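PDB 3ELX: ileal bile acid-binding protein from Danio rerio, which binds bile acids such as cholate, and probably fatty acids, as a small cytoplasmic lipid carrier of the fatty-acid binding protein family. Local coordinates for residues A[96-100]-A[101-105]. Numbering follows the deposited sequence.
Sequences ISFPK and YQQTT
F98 and Y101 meet at the turn of the hairpin that joins strands 93-97 and 102-108 of the lipid-binding barrel. Their rings run alongside each other, tilted by 26° and displaced until little of one lies above the other. CD2 of F98 comes 3.5 Å from CE1 of Y101, while F98 CB makes a CH-pi contact over the centre of the tyrosine face. With its CG between backbone N and carbonyl carbon (chi1 57°), Y101 carries OH over the middle of the phenylalanine face. I96 CG2 lies against the opposite face, toward its margin, so flat, apolar F98 serves both neighbours. Q103 CB meets the ring edge, 3.7 Å from F98 CE2.

I96 and Q103 form a hydrogen-bonded antiparallel pair, I96 N to Q103 O at 2.8 Å. OE1 of Q103 is hydrogen-bonded to OG of S116 on strand 111-119, satisfying a polar group of a buried residue. On the face opposite these side chains, Q102 NE2 donates a near-straight bond (161°) to S97 OG, suiting two polar residues nearer solvent.

F21 of helix 18-24 meets Y101 edge-to-face. Y101 lines two cholate sites seen for this protein, unoccupied here; a ring with a polar end is consistent with an amphipathic ligand.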
loop_
_atom_site.group_PDB
_atom_site.type_symbol
_atom_site.label_atom_id
_atom_site.label_comp_id
_atom_site.label_asym_id
_atom_site.label_seq_id
_atom_site.Cartn_x
_atom_site.Cartn_y
_atom_site.Cartn_z
ATOM N N ILE A 96 3.011 -8.113 1.754
ATOM C CA ILE A 96 1.804 -8.242 2.554
ATOM C C ILE A 96 0.797 -8.970 1.688
ATOM O O ILE A 96 0.468 -8.521 0.583
ATOM C CB ILE A 96 1.213 -6.879 2.967
ATOM C CG1 ILE A 96 2.285 -6.015 3.649
ATOM C CG2 ILE A 96 -0.012 -7.096 3.863
ATOM C CD1 ILE A 96 1.793 -4.624 4.055
ATOM N N SER A 97 0.326 -10.098 2.199
ATOM C CA SER A 97 -0.637 -10.907 1.482
ATOM C C SER A 97 -2.041 -10.506 1.933
ATOM O O SER A 97 -2.600 -11.058 2.892
ATOM C CB SER A 97 -0.350 -12.399 1.700
ATOM O OG SER A 97 0.986 -12.695 1.298
ATOM N N PHE A 98 -2.612 -9.519 1.243
ATOM C CA PHE A 98 -3.978 -9.085 1.543
ATOM C C PHE A 98 -5.026 -10.067 1.003
ATOM O O PHE A 98 -4.746 -10.867 0.112
ATOM C CB PHE A 98 -4.253 -7.712 0.924
ATOM C CG PHE A 98 -3.623 -6.558 1.652
ATOM C CD1 PHE A 98 -4.251 -5.985 2.748
ATOM C CD2 PHE A 98 -2.426 -6.007 1.202
ATOM C CE1 PHE A 98 -3.677 -4.894 3.409
ATOM C CE2 PHE A 98 -1.851 -4.918 1.854
ATOM C CZ PHE A 98 -2.478 -4.371 2.967
ATOM N N PRO A 99 -6.259 -10.003 1.529
ATOM C CA PRO A 99 -7.318 -10.843 0.979
ATOM C C PRO A 99 -7.463 -10.788 -0.549
ATOM O O PRO A 99 -7.575 -11.837 -1.192
ATOM C CB PRO A 99 -8.567 -10.285 1.658
ATOM C CG PRO A 99 -8.064 -9.918 3.014
ATOM C CD PRO A 99 -6.737 -9.238 2.699
ATOM N N LYS A 100 -7.430 -9.585 -1.112
ATOM C CA LYS A 100 -7.771 -9.378 -2.529
ATOM C C LYS A 100 -6.578 -9.235 -3.477
ATOM O O LYS A 100 -6.751 -9.226 -4.693
ATOM C CB LYS A 100 -8.692 -8.154 -2.674
ATOM C CG LYS A 100 -10.163 -8.457 -2.370
ATOM C CD LYS A 100 -11.103 -7.452 -3.027
ATOM C CE LYS A 100 -11.641 -6.442 -2.023
ATOM N NZ LYS A 100 -12.838 -6.976 -1.314
ATOM N N TYR A 101 -5.372 -9.107 -2.936
ATOM C CA TYR A 101 -4.198 -8.853 -3.778
ATOM C C TYR A 101 -2.922 -9.048 -2.979
ATOM O O TYR A 101 -2.958 -9.108 -1.744
ATOM C CB TYR A 101 -4.231 -7.432 -4.374
ATOM C CG TYR A 101 -4.332 -6.325 -3.339
ATOM C CD1 TYR A 101 -3.199 -5.690 -2.855
ATOM C CD2 TYR A 101 -5.575 -5.917 -2.852
ATOM C CE1 TYR A 101 -3.294 -4.672 -1.894
ATOM C CE2 TYR A 101 -5.684 -4.909 -1.899
ATOM C CZ TYR A 101 -4.542 -4.289 -1.428
ATOM O OH TYR A 101 -4.664 -3.285 -0.486
ATOM N N GLN A 102 -1.806 -9.168 -3.696
ATOM C CA GLN A 102 -0.483 -9.206 -3.082
ATOM C C GLN A 102 0.106 -7.815 -3.132
ATOM O O GLN A 102 0.000 -7.143 -4.159
ATOM C CB GLN A 102 0.437 -10.153 -3.856
ATOM C CG GLN A 102 0.097 -11.613 -3.647
ATOM C CD GLN A 102 0.153 -12.005 -2.183
ATOM O OE1 GLN A 102 -0.878 -12.282 -1.565
ATOM N NE2 GLN A 102 1.357 -12.019 -1.619
ATOM N N GLN A 103 0.704 -7.379 -2.026
ATOM C CA GLN A 103 1.327 -6.049 -1.971
ATOM C C GLN A 103 2.812 -6.196 -1.716
ATOM O O GLN A 103 3.199 -6.855 -0.764
ATOM C CB GLN A 103 0.734 -5.243 -0.816
ATOM C CG GLN A 103 1.283 -3.842 -0.716
ATOM C CD GLN A 103 0.848 -3.008 -1.890
ATOM O OE1 GLN A 103 -0.238 -3.201 -2.423
ATOM N NE2 GLN A 103 1.708 -2.096 -2.325
ATOM N N THR A 104 3.647 -5.598 -2.562
ATOM C CA THR A 104 5.088 -5.581 -2.295
ATOM C C THR A 104 5.518 -4.137 -2.199
ATOM O O THR A 104 5.089 -3.310 -2.998
ATOM C CB THR A 104 5.919 -6.283 -3.381
ATOM O OG1 THR A 104 5.861 -5.525 -4.595
ATOM C CG2 THR A 104 5.413 -7.686 -3.618
ATOM N N THR A 105 6.341 -3.829 -1.210
ATOM C CA THR A 105 6.740 -2.449 -1.007
ATOM C C THR A 105 8.218 -2.368 -0.680
ATOM O O THR A 105 8.736 -3.152 0.104
ATOM C CB THR A 105 5.886 -1.785 0.067
ATOM O OG1 THR A 105 4.501 -1.863 -0.329
ATOM C CG2 THR A 105 6.285 -0.328 0.250
#